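Local coordinates for protein condensin complex subunit 3 (PDB 5OQR) that serves as a regulatory subunit of the condensin complex, which is required to convert interphase chromatin into condensed, mitotic-like chromosomes, at residues 207-210 with 211-215; 382-385 with 386-390; 396-399 with 400-403; 489-492 with 493-497; 523-526 with 527-531. All blocks are in the same frame, centred on the assembly; numbering follows the deposited sequence.

In the fold
The five contacts are short local turns sampled along an all-helical HEAT-repeat chain. From the N terminus, contact 1 lies toward the end of helix 202-212. Contact 2 follows on helix 378-394, and contact 3 leads from the connection after that helix into helix 399-412, against which side chains of contact 2 pack; both belong to HEAT 6, with centres about 16 Å apart. Contact 4 is on helix 480-495 of HEAT 7 and contact 5 on helix 518-534 of HEAT 8; both pack on helix 500-514. Each joins adjoining residues, so none closes a long loop; they run in series without nesting or crossing. Contacts 4 and 5 lie across the chain's centre from contact 1.

Contact 1 of 5, residues 207-210 with 211-215; sequences CVYA and RVLPK
C207 and V208 hold R211, V212 and L213 through a backbone that widens from an alpha turn to a pi-type turn toward the C-terminal end of helix 202-212. The carbonyl oxygen of C207 accepts two N-H groups, R211 N at 2.9 Å in the usual i to i+4 pattern and V212 N at 3.1 Å in the i to i+5 pattern. The first donor is tilted 33° from the carbonyl plane, whereas the second arrives almost in line with C=O. One residue on, V208 O accepts L213 N at 3.0 Å, again spanning five residues. P214 has no N-H to continue the series; instead its CD lies 3.3 Å from Y209 O and its CG 3.3 Å from A210 O.

L213 carries the apolar part. Its CG is set beside the backbone N (chi1 -82°), which turns CD1 back over the preceding turn, 3.9 Å from Y209 CD1 and 4.1 Å from V208 CG1. The leucine runs alongside the tyrosine and meets its ring obliquely. Helix 240-257 packs on the same pair through M249, while L180 of helix 173-182 meets V208 and V212. The chemistry is consistent with a turn widened by one residue just ahead of P214: the carbonyl of C207 serves two donors, and the carbonyls of Y209 and A210 face carbons of the proline ring.

Contact 2 of 5, residues 382-385 with 386-390; sequences RKLL and KSLTN
On helix 378-394 of HEAT repeat 6, L385 and T389 meet across one helical turn, L385 O accepting T389 N at 2.7 Å. The hydroxyl T389 OG1 also turns toward L385 O, in the manner known for threonines in helices, but the separation as modelled is very short and its length is doubtful at this resolution. OG1 is directed there because it stands beside the backbone N of T389 (chi1 -52°), while the methyl CG2 lies anti to that N. L385 CD1 passes 3.9 Å from the same OG1, the two side chains crossing at an angle.

A regular alpha-helical ladder runs through the rest, with K386 N 3.0 Å from R382 O, S387 N 2.9 Å from K383 O and L388 N 2.8 Å from L384 O. As in other HEAT repeats, one face of the helix is given to its partner: L384, L385 and L388 touch helix 399-412, where L409 meets the latter two. Within that apolar face L388 reaches back, its CD1 3.9 Å from L384 CG. On another side S387 and K383 lie against T340 of helix 336-348, and K383 NZ is hydrogen-bonded to V337 O.

Contact 3 of 5, residues 396-399 with 400-403; sequences ALPD and SLIS
I402 folds back over L397 and P398 at the start of helix 399-412, and its side chain can be followed atom by atom. CB sits 3.8 Å from P398 O. CG1, placed beside the residue's own backbone N (chi1 -74°), comes to 3.3 Å from the same oxygen and to 4.3 Å from L397 CB. At the tip, CD1 continues past that carbonyl and lies 3.8 Å from L397 O. The isoleucine thus lines the bend by which the extended residues L397 and P398 enter the helix.

P398 O is also the polar centre of this first turn. It accepts I402 N at 3.1 Å, an i to i+4 bond running almost straight on from the C=O, and L401 N in a weak bond bent to 127°. The proline ring serves the other side of the turn: CD meets L401 CD1 at 3.9 Å, the two side chains lying across each other, and CG lies 3.5 Å from S400 OG. That hydroxyl is brought to the ring by standing between its own backbone N and carbonyl carbon (chi1 49°).

No strands surround this corner of HEAT repeat 6. Helix 356-372 covers the proline side, with Y356 and C360 on P398 and I363 on L401, while helix 457-471 meets I402 through Y465 and D399 through S464.

Contact 4 of 5, residues 489-492 with 493-497; sequences TLII and PAVRS
P493 and the four residues before it, T489 to I492, show how a proline is taken into the body of a helix near its end. The packing comes first. The proline ring lies against the turn formed by T489 to I492, resting almost wholly on backbone atoms: its CG is 3.5 Å from T489 O and its CD 3.4 Å from L490 O. With no N-H to offer, P493 leaves helix 480-495 kinked there, just after a wider pi-type turn at 489-491.

Hydrogen bonds resume directly beyond the ring. A494 N donates to L490 O at 2.9 Å, V495 N to I491 O at 2.8 Å and R496 N to I492 O at 3.0 Å, all in the i to i+4 pattern.

Apolar contacts between side chains are sparse. I491 CG2 meets V495 CG2 at 4.4 Å; with V495 CG1 anti to the backbone N (chi1 165°), CG2 is left beside that N, facing the earlier turn. I492 CG2 lies 4.3 Å from R496 CG, so it is the aliphatic part of the arginine that meets the isoleucine.

Neighbouring helices cover this part of HEAT repeat 7: L490 and A494 touch L463 of helix 457-471, and I491 and A494 touch helix 500-514. T489 OG1 is hydrogen-bonded to D485 O. Chemically, the proline costs the ladder one donor, and ring CH groups lie by the carbonyls of the preceding turn while regular bonding is regained within one residue.

Contact 5 of 5, residues 523-526 with 527-531; sequences ENVP and LYLHC
N524 to P526 pass into L527 to H530 as one helix, kinked at P526, whose N has no hydrogen to give to the turn before, and beyond the kink the bonds fall into the i to i+4 pattern, with Y528 N reaching N524 O at 3.3 Å, L529 N reaching V525 O at 3.0 Å and H530 N reaching P526 O at 2.9 Å.

A ring approaches N524 O as well, and the same oxygen takes L527 N in a weak bond, bent to 121°. Y528 has its CG beside its own backbone N (chi1 -71°), which sends the ring back along the helix, and CD1 comes to 3.2 Å from N524 O, the oxygen lying obliquely to the ring. Farther out, Y528 CE1 is 4.1 Å from N524 CB, so the ring also touches the base of the asparagine side chain. L529 does the equivalent on V525. The two side chains run side by side and point the same way, with L529 CD1 3.8 Å from V525 CG1, and L529 CG passes 3.4 Å from V525 O.

In the all-helical surroundings of HEAT repeat 8, these two pairs are set against neighbouring helices. Y528 directs its hydroxyl to helix 500-514, hydrogen-bonding with S511 OG and L507 O, and that helix also meets N524 and L527 through L510. Helix 537-554 lies against V525 and L529 through L547 and against Y528 through T546, while Y562, from a loop, packs on V525 and P526.

Contact 1 of 5, residues 207-210 with 211-215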
loop_
_atom_site.group_PDB
_atom_site.type_symbol
_atom_site.label_atom_id
_atom_site.label_comp_id
_atom_site.label_asym_id
_atom_site.label_seq_id
_atom_site.Cartn_x
_atom_site.Cartn_y
_atom_site.Cartn_z
ATOM N N CYS A 207 -10.793 4.278 11.434
ATOM C CA CYS A 207 -11.726 3.748 12.421
ATOM C C CYS A 207 -11.188 2.489 13.083
ATOM O O CYS A 207 -11.466 2.243 14.262
ATOM C CB CYS A 207 -13.079 3.463 11.769
ATOM S SG CYS A 207 -14.283 4.783 11.998
ATOM N N VAL A 208 -10.418 1.683 12.350
ATOM C CA VAL A 208 -9.913 0.434 12.912
ATOM C C VAL A 208 -8.978 0.721 14.078
ATOM O O VAL A 208 -9.040 0.064 15.123
ATOM C CB VAL A 208 -9.217 -0.407 11.825
ATOM C CG1 VAL A 208 -8.884 -1.789 12.364
ATOM C CG2 VAL A 208 -10.087 -0.525 10.582
ATOM N N TYR A 209 -8.098 1.711 13.921
ATOM C CA TYR A 209 -7.166 2.062 14.985
ATOM C C TYR A 209 -7.808 2.949 16.041
ATOM O O TYR A 209 -7.455 2.853 17.222
ATOM C CB TYR A 209 -5.944 2.774 14.404
ATOM C CG TYR A 209 -5.303 2.065 13.234
ATOM C CD1 TYR A 209 -4.582 0.895 13.416
ATOM C CD2 TYR A 209 -5.409 2.577 11.948
ATOM C CE1 TYR A 209 -3.993 0.247 12.349
ATOM C CE2 TYR A 209 -4.822 1.939 10.876
ATOM C CZ TYR A 209 -4.115 0.774 11.081
ATOM O OH TYR A 209 -3.527 0.133 10.012
ATOM N N ALA A 210 -8.748 3.807 15.645
ATOM C CA ALA A 210 -9.265 4.825 16.553
ATOM C C ALA A 210 -10.360 4.285 17.463
ATOM O O ALA A 210 -10.445 4.680 18.631
ATOM C CB ALA A 210 -9.789 6.016 15.752
ATOM N N ARG A 211 -11.206 3.392 16.959
ATOM C CA ARG A 211 -12.380 2.951 17.705
ATOM C C ARG A 211 -12.455 1.447 17.897
ATOM O O ARG A 211 -12.783 0.988 18.992
ATOM C CB ARG A 211 -13.661 3.423 16.998
ATOM C CG ARG A 211 -13.652 4.886 16.574
ATOM C CD ARG A 211 -14.844 5.642 17.133
ATOM N NE ARG A 211 -14.696 5.919 18.559
ATOM C CZ ARG A 211 -15.552 6.640 19.276
ATOM N NH1 ARG A 211 -15.329 6.838 20.569
ATOM N NH2 ARG A 211 -16.629 7.165 18.706
ATOM N N VAL A 212 -12.150 0.662 16.864
ATOM C CA VAL A 212 -12.461 -0.762 16.903
ATOM C C VAL A 212 -11.436 -1.528 17.730
ATOM O O VAL A 212 -11.792 -2.422 18.504
ATOM C CB VAL A 212 -12.560 -1.322 15.472
ATOM C CG1 VAL A 212 -13.120 -2.734 15.500
ATOM C CG2 VAL A 212 -13.424 -0.423 14.599
ATOM N N LEU A 213 -10.156 -1.212 17.577
ATOM C CA LEU A 213 -9.114 -1.950 18.276
ATOM C C LEU A 213 -9.120 -1.619 19.763
ATOM O O LEU A 213 -9.011 -2.530 20.593
ATOM C CB LEU A 213 -7.746 -1.659 17.657
ATOM C CG LEU A 213 -7.443 -2.496 16.410
ATOM C CD1 LEU A 213 -6.308 -1.895 15.607
ATOM C CD2 LEU A 213 -7.110 -3.924 16.796
ATOM N N PRO A 214 -9.226 -0.345 20.148
ATOM C CA PRO A 214 -9.381 -0.034 21.578
ATOM C C PRO A 214 -10.419 -0.891 22.282
ATOM O O PRO A 214 -10.256 -1.191 23.471
ATOM C CB PRO A 214 -9.791 1.443 21.566
ATOM C CG PRO A 214 -9.311 1.989 20.252
ATOM C CD PRO A 214 -8.883 0.854 19.367
ATOM N N LYS A 215 -11.487 -1.291 21.587
ATOM C CA LYS A 215 -12.484 -2.161 22.203
ATOM C C LYS A 215 -11.854 -3.447 22.718
ATOM O O LYS A 215 -12.312 -4.003 23.722
ATOM C CB LYS A 215 -13.603 -2.467 21.206
ATOM C CG LYS A 215 -14.740 -1.455 21.240
ATOM C CD LYS A 215 -15.279 -1.138 19.854
ATOM C CE LYS A 215 -15.892 -2.357 19.186
ATOM N NZ LYS A 215 -16.610 -1.997 17.930
#

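Contact 2 of 5, residues 382-385 with 386-390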
loop_
_atom_site.group_PDB
_atom_site.type_symbol
_atom_site.label_atom_id
_atom_site.label_comp_id
_atom_site.label_asym_id
_atom_site.label_seq_id
_atom_site.Cartn_x
_atom_site.Cartn_y
_atom_site.Cartn_z
ATOM N N ARG A 382 41.400 3.594 15.369
ATOM C CA ARG A 382 42.397 2.537 15.236
ATOM C C ARG A 382 41.997 1.298 16.027
ATOM O O ARG A 382 42.218 0.168 15.577
ATOM C CB ARG A 382 43.758 3.055 15.699
ATOM C CG ARG A 382 44.285 4.217 14.872
ATOM C CD ARG A 382 44.912 5.297 15.744
ATOM N NE ARG A 382 46.022 4.799 16.547
ATOM C CZ ARG A 382 47.271 4.670 16.113
ATOM N NH1 ARG A 382 47.584 4.995 14.865
ATOM N NH2 ARG A 382 48.210 4.210 16.927
ATOM N N LYS A 383 41.408 1.485 17.208
ATOM C CA LYS A 383 41.012 0.341 18.021
ATOM C C LYS A 383 39.950 -0.486 17.310
ATOM O O LYS A 383 40.101 -1.700 17.136
ATOM C CB LYS A 383 40.499 0.810 19.381
ATOM C CG LYS A 383 40.290 -0.325 20.371
ATOM C CD LYS A 383 39.464 0.101 21.568
ATOM C CE LYS A 383 39.141 -1.092 22.456
ATOM N NZ LYS A 383 38.328 -0.717 23.645
ATOM N N LEU A 384 38.861 0.162 16.890
ATOM C CA LEU A 384 37.786 -0.557 16.218
ATOM C C LEU A 384 38.287 -1.240 14.954
ATOM O O LEU A 384 37.853 -2.349 14.623
ATOM C CB LEU A 384 36.643 0.405 15.897
ATOM C CG LEU A 384 35.416 -0.180 15.203
ATOM C CD1 LEU A 384 34.845 -1.359 15.977
ATOM C CD2 LEU A 384 34.372 0.903 15.034
ATOM N N LEU A 385 39.205 -0.596 14.233
ATOM C CA LEU A 385 39.775 -1.214 13.042
ATOM C C LEU A 385 40.512 -2.498 13.398
ATOM O O LEU A 385 40.367 -3.522 12.722
ATOM C CB LEU A 385 40.710 -0.226 12.346
ATOM C CG LEU A 385 41.388 -0.725 11.072
ATOM C CD1 LEU A 385 40.358 -1.076 10.016
ATOM C CD2 LEU A 385 42.351 0.321 10.551
ATOM N N LYS A 386 41.315 -2.459 14.463
ATOM C CA LYS A 386 41.986 -3.664 14.934
ATOM C C LYS A 386 40.978 -4.750 15.278
ATOM O O LYS A 386 41.117 -5.903 14.855
ATOM C CB LYS A 386 42.846 -3.336 16.151
ATOM C CG LYS A 386 44.326 -3.558 15.953
ATOM C CD LYS A 386 45.071 -3.196 17.220
ATOM C CE LYS A 386 46.553 -3.452 17.093
ATOM N NZ LYS A 386 47.314 -2.618 18.062
ATOM N N SER A 387 39.957 -4.399 16.061
ATOM C CA SER A 387 38.941 -5.374 16.442
ATOM C C SER A 387 38.294 -5.999 15.214
ATOM O O SER A 387 38.168 -7.225 15.120
ATOM C CB SER A 387 37.890 -4.706 17.328
ATOM O OG SER A 387 36.905 -5.635 17.741
ATOM N N LEU A 388 37.878 -5.169 14.256
ATOM C CA LEU A 388 37.276 -5.693 13.036
ATOM C C LEU A 388 38.275 -6.524 12.247
ATOM O O LEU A 388 37.945 -7.611 11.760
ATOM C CB LEU A 388 36.742 -4.543 12.183
ATOM C CG LEU A 388 35.648 -3.695 12.835
ATOM C CD1 LEU A 388 35.380 -2.450 12.013
ATOM C CD2 LEU A 388 34.377 -4.502 13.009
ATOM N N THR A 389 39.507 -6.033 12.116
ATOM C CA THR A 389 40.539 -6.791 11.418
ATOM C C THR A 389 40.742 -8.158 12.057
ATOM O O THR A 389 41.017 -9.142 11.362
ATOM C CB THR A 389 41.850 -6.010 11.416
ATOM O OG1 THR A 389 41.623 -4.690 10.913
ATOM C CG2 THR A 389 42.888 -6.708 10.550
ATOM N N ASN A 390 40.612 -8.239 13.380
ATOM C CA ASN A 390 40.796 -9.510 14.068
ATOM C C ASN A 390 39.582 -10.413 13.898
ATOM O O ASN A 390 39.722 -11.600 13.590
ATOM C CB ASN A 390 41.074 -9.266 15.551
ATOM C CG ASN A 390 41.113 -10.551 16.355
ATOM O OD1 ASN A 390 42.114 -11.266 16.357
ATOM N ND2 ASN A 390 40.018 -10.853 17.043
#

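Contact 3 of 5, residues 396-399 with 400-403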
loop_
_atom_site.group_PDB
_atom_site.type_symbol
_atom_site.label_atom_id
_atom_site.label_comp_id
_atom_site.label_asym_id
_atom_site.label_seq_id
_atom_site.Cartn_x
_atom_site.Cartn_y
_atom_site.Cartn_z
ATOM N N ALA A 396 34.336 -16.849 12.966
ATOM C CA ALA A 396 33.470 -17.352 11.904
ATOM C C ALA A 396 32.097 -16.706 12.059
ATOM O O ALA A 396 31.134 -17.349 12.488
ATOM C CB ALA A 396 33.388 -18.877 11.948
ATOM N N LEU A 397 32.015 -15.426 11.712
ATOM C CA LEU A 397 30.763 -14.702 11.810
ATOM C C LEU A 397 29.777 -15.238 10.775
ATOM O O LEU A 397 30.184 -15.769 9.739
ATOM C CB LEU A 397 30.987 -13.208 11.580
ATOM C CG LEU A 397 31.857 -12.386 12.543
ATOM C CD1 LEU A 397 32.858 -13.211 13.332
ATOM C CD2 LEU A 397 32.583 -11.297 11.766
ATOM N N PRO A 398 28.476 -15.112 11.022
ATOM C CA PRO A 398 27.500 -15.534 10.016
ATOM C C PRO A 398 27.476 -14.571 8.840
ATOM O O PRO A 398 27.941 -13.432 8.920
ATOM C CB PRO A 398 26.175 -15.519 10.777
ATOM C CG PRO A 398 26.367 -14.463 11.804
ATOM C CD PRO A 398 27.817 -14.555 12.218
ATOM N N ASP A 399 26.914 -15.049 7.730
ATOM C CA ASP A 399 26.847 -14.226 6.528
ATOM C C ASP A 399 26.136 -12.907 6.796
ATOM O O ASP A 399 26.415 -11.902 6.130
ATOM C CB ASP A 399 26.143 -14.991 5.407
ATOM C CG ASP A 399 26.313 -14.331 4.051
ATOM O OD1 ASP A 399 27.436 -13.879 3.744
ATOM O OD2 ASP A 399 25.324 -14.258 3.293
ATOM N N SER A 400 25.222 -12.885 7.768
ATOM C CA SER A 400 24.471 -11.669 8.057
ATOM C C SER A 400 25.383 -10.559 8.564
ATOM O O SER A 400 25.266 -9.406 8.134
ATOM C CB SER A 400 23.374 -11.969 9.078
ATOM O OG SER A 400 23.896 -12.675 10.191
ATOM N N LEU A 401 26.299 -10.887 9.478
ATOM C CA LEU A 401 27.163 -9.877 10.073
ATOM C C LEU A 401 28.394 -9.578 9.231
ATOM O O LEU A 401 28.987 -8.507 9.390
ATOM C CB LEU A 401 27.596 -10.318 11.473
ATOM C CG LEU A 401 26.476 -10.433 12.510
ATOM C CD1 LEU A 401 26.996 -11.065 13.783
ATOM C CD2 LEU A 401 25.874 -9.075 12.811
ATOM N N ILE A 402 28.788 -10.486 8.336
ATOM C CA ILE A 402 29.967 -10.256 7.505
ATOM C C ILE A 402 29.856 -8.929 6.767
ATOM O O ILE A 402 30.818 -8.155 6.702
ATOM C CB ILE A 402 30.165 -11.432 6.527
ATOM C CG1 ILE A 402 30.696 -12.655 7.280
ATOM C CG2 ILE A 402 31.116 -11.042 5.386
ATOM C CD1 ILE A 402 30.810 -13.909 6.438
ATOM N N SER A 403 28.685 -8.647 6.194
ATOM C CA SER A 403 28.532 -7.451 5.373
ATOM C C SER A 403 28.720 -6.188 6.202
ATOM O O SER A 403 29.459 -5.279 5.810
ATOM C CB SER A 403 27.161 -7.457 4.702
ATOM O OG SER A 403 26.943 -8.676 4.015
#

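Contact 4 of 5, residues 489-492 with 493-497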
loop_
_atom_site.group_PDB
_atom_site.type_symbol
_atom_site.label_atom_id
_atom_site.label_comp_id
_atom_site.label_asym_id
_atom_site.label_seq_id
_atom_site.Cartn_x
_atom_site.Cartn_y
_atom_site.Cartn_z
ATOM N N THR A 489 43.048 -16.034 -8.056
ATOM C CA THR A 489 43.164 -16.885 -6.879
ATOM C C THR A 489 41.829 -17.480 -6.449
ATOM O O THR A 489 41.800 -18.609 -5.951
ATOM C CB THR A 489 43.774 -16.094 -5.721
ATOM O OG1 THR A 489 44.981 -15.456 -6.160
ATOM C CG2 THR A 489 44.097 -17.014 -4.553
ATOM N N LEU A 490 40.724 -16.758 -6.627
ATOM C CA LEU A 490 39.461 -17.186 -6.034
ATOM C C LEU A 490 38.292 -17.210 -7.013
ATOM O O LEU A 490 37.608 -18.231 -7.135
ATOM C CB LEU A 490 39.121 -16.281 -4.854
ATOM C CG LEU A 490 40.113 -16.387 -3.696
ATOM C CD1 LEU A 490 40.573 -15.017 -3.268
ATOM C CD2 LEU A 490 39.492 -17.131 -2.531
ATOM N N ILE A 491 38.049 -16.103 -7.714
ATOM C CA ILE A 491 36.816 -15.967 -8.488
ATOM C C ILE A 491 36.787 -16.968 -9.639
ATOM O O ILE A 491 35.849 -17.762 -9.764
ATOM C CB ILE A 491 36.651 -14.522 -8.988
ATOM C CG1 ILE A 491 36.408 -13.594 -7.800
ATOM C CG2 ILE A 491 35.488 -14.411 -9.975
ATOM C CD1 ILE A 491 36.592 -12.133 -8.110
ATOM N N ILE A 492 37.801 -16.935 -10.506
ATOM C CA ILE A 492 37.829 -17.864 -11.638
ATOM C C ILE A 492 37.831 -19.310 -11.160
ATOM O O ILE A 492 37.005 -20.098 -11.648
ATOM C CB ILE A 492 39.015 -17.545 -12.565
ATOM C CG1 ILE A 492 39.022 -16.068 -12.977
ATOM C CG2 ILE A 492 38.968 -18.439 -13.804
ATOM C CD1 ILE A 492 37.838 -15.631 -13.796
ATOM N N PRO A 493 38.699 -19.727 -10.233
ATOM C CA PRO A 493 38.586 -21.095 -9.702
ATOM C C PRO A 493 37.193 -21.431 -9.197
ATOM O O PRO A 493 36.724 -22.560 -9.384
ATOM C CB PRO A 493 39.619 -21.108 -8.568
ATOM C CG PRO A 493 40.599 -20.062 -8.938
ATOM C CD PRO A 493 39.839 -18.998 -9.646
ATOM N N ALA A 494 36.516 -20.474 -8.563
ATOM C CA ALA A 494 35.158 -20.716 -8.090
ATOM C C ALA A 494 34.189 -20.865 -9.255
ATOM O O ALA A 494 33.329 -21.750 -9.243
ATOM C CB ALA A 494 34.718 -19.579 -7.169
ATOM N N VAL A 495 34.315 -20.011 -10.273
ATOM C CA VAL A 495 33.418 -20.089 -11.421
ATOM C C VAL A 495 33.563 -21.430 -12.128
ATOM O O VAL A 495 32.600 -21.934 -12.718
ATOM C CB VAL A 495 33.679 -18.907 -12.375
ATOM C CG1 VAL A 495 33.028 -19.142 -13.737
ATOM C CG2 VAL A 495 33.153 -17.616 -11.766
ATOM N N ARG A 496 34.749 -22.028 -12.087
ATOM C CA ARG A 496 34.982 -23.310 -12.737
ATOM C C ARG A 496 34.732 -24.496 -11.815
ATOM O O ARG A 496 34.835 -25.641 -12.265
ATOM C CB ARG A 496 36.415 -23.388 -13.269
ATOM C CG ARG A 496 36.849 -22.200 -14.114
ATOM C CD ARG A 496 37.933 -22.580 -15.118
ATOM N NE ARG A 496 38.847 -23.603 -14.612
ATOM C CZ ARG A 496 39.924 -24.033 -15.261
ATOM N NH1 ARG A 496 40.240 -23.528 -16.446
ATOM N NH2 ARG A 496 40.694 -24.970 -14.721
ATOM N N SER A 497 34.413 -24.255 -10.548
ATOM C CA SER A 497 34.210 -25.345 -9.607
ATOM C C SER A 497 32.994 -26.178 -9.992
ATOM O O SER A 497 31.973 -25.650 -10.438
ATOM C CB SER A 497 34.031 -24.796 -8.193
ATOM O OG SER A 497 33.646 -25.822 -7.297
#

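Contact 5 of 5, residues 523-526 with 527-531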
loop_
_atom_site.group_PDB
_atom_site.type_symbol
_atom_site.label_atom_id
_atom_site.label_comp_id
_atom_site.label_asym_id
_atom_site.label_seq_id
_atom_site.Cartn_x
_atom_site.Cartn_y
_atom_site.Cartn_z
ATOM N N GLU A 523 33.688 -8.385 -22.031
ATOM C CA GLU A 523 34.297 -9.678 -22.311
ATOM C C GLU A 523 33.502 -10.834 -21.719
ATOM O O GLU A 523 33.627 -11.964 -22.201
ATOM C CB GLU A 523 35.729 -9.702 -21.778
ATOM C CG GLU A 523 36.488 -10.986 -22.073
ATOM C CD GLU A 523 37.932 -10.928 -21.607
ATOM O OE1 GLU A 523 38.345 -9.871 -21.083
ATOM O OE2 GLU A 523 38.655 -11.936 -21.764
ATOM N N ASN A 524 32.683 -10.581 -20.701
ATOM C CA ASN A 524 31.959 -11.636 -20.005
ATOM C C ASN A 524 30.469 -11.656 -20.307
ATOM O O ASN A 524 29.760 -12.514 -19.770
ATOM C CB ASN A 524 32.174 -11.505 -18.495
ATOM C CG ASN A 524 33.514 -12.052 -18.052
ATOM O OD1 ASN A 524 33.883 -13.170 -18.403
ATOM N ND2 ASN A 524 34.255 -11.261 -17.289
ATOM N N VAL A 525 29.969 -10.747 -21.146
ATOM C CA VAL A 525 28.566 -10.812 -21.561
ATOM C C VAL A 525 28.226 -12.191 -22.122
ATOM O O VAL A 525 27.209 -12.766 -21.713
ATOM C CB VAL A 525 28.244 -9.677 -22.534
ATOM C CG1 VAL A 525 26.887 -9.895 -23.197
ATOM C CG2 VAL A 525 28.252 -8.339 -21.818
ATOM N N PRO A 526 29.002 -12.763 -23.046
ATOM C CA PRO A 526 28.660 -14.102 -23.553
ATOM C C PRO A 526 28.458 -15.131 -22.458
ATOM O O PRO A 526 27.571 -15.987 -22.571
ATOM C CB PRO A 526 29.861 -14.448 -24.444
ATOM C CG PRO A 526 30.401 -13.137 -24.874
ATOM C CD PRO A 526 30.178 -12.197 -23.729
ATOM N N LEU A 527 29.261 -15.073 -21.395
ATOM C CA LEU A 527 29.125 -16.035 -20.308
ATOM C C LEU A 527 27.762 -15.914 -19.641
ATOM O O LEU A 527 27.064 -16.913 -19.440
ATOM C CB LEU A 527 30.243 -15.824 -19.288
ATOM C CG LEU A 527 30.205 -16.713 -18.043
ATOM C CD1 LEU A 527 30.368 -18.175 -18.421
ATOM C CD2 LEU A 527 31.278 -16.289 -17.074
ATOM N N TYR A 528 27.365 -14.691 -19.291
ATOM C CA TYR A 528 26.097 -14.496 -18.601
ATOM C C TYR A 528 24.897 -14.741 -19.504
ATOM O O TYR A 528 23.804 -15.006 -18.995
ATOM C CB TYR A 528 26.051 -13.091 -18.008
ATOM C CG TYR A 528 26.987 -12.947 -16.836
ATOM C CD1 TYR A 528 28.212 -12.316 -16.973
ATOM C CD2 TYR A 528 26.656 -13.477 -15.598
ATOM C CE1 TYR A 528 29.073 -12.198 -15.904
ATOM C CE2 TYR A 528 27.507 -13.366 -14.525
ATOM C CZ TYR A 528 28.714 -12.728 -14.680
ATOM O OH TYR A 528 29.560 -12.617 -13.605
ATOM N N LEU A 529 25.069 -14.660 -20.824
ATOM C CA LEU A 529 24.018 -15.118 -21.726
ATOM C C LEU A 529 23.935 -16.637 -21.728
ATOM O O LEU A 529 22.839 -17.207 -21.728
ATOM C CB LEU A 529 24.268 -14.593 -23.137
ATOM C CG LEU A 529 24.250 -13.074 -23.288
ATOM C CD1 LEU A 529 24.781 -12.676 -24.648
ATOM C CD2 LEU A 529 22.846 -12.527 -23.083
ATOM N N HIS A 530 25.088 -17.309 -21.725
ATOM C CA HIS A 530 25.104 -18.762 -21.593
ATOM C C HIS A 530 24.532 -19.203 -20.253
ATOM O O HIS A 530 23.959 -20.293 -20.150
ATOM C CB HIS A 530 26.530 -19.282 -21.762
ATOM C CG HIS A 530 26.642 -20.774 -21.704
ATOM N ND1 HIS A 530 27.135 -21.442 -20.604
ATOM C CD2 HIS A 530 26.320 -21.728 -22.609
ATOM C CE1 HIS A 530 27.114 -22.742 -20.835
ATOM N NE2 HIS A 530 26.625 -22.943 -22.044
ATOM N N CYS A 531 24.670 -18.373 -19.218
ATOM C CA CYS A 531 24.090 -18.710 -17.923
ATOM C C CYS A 531 22.569 -18.714 -17.982
ATOM O O CYS A 531 21.919 -19.528 -17.317
ATOM C CB CYS A 531 24.578 -17.730 -16.855
ATOM S SG CYS A 531 26.275 -18.006 -16.300
#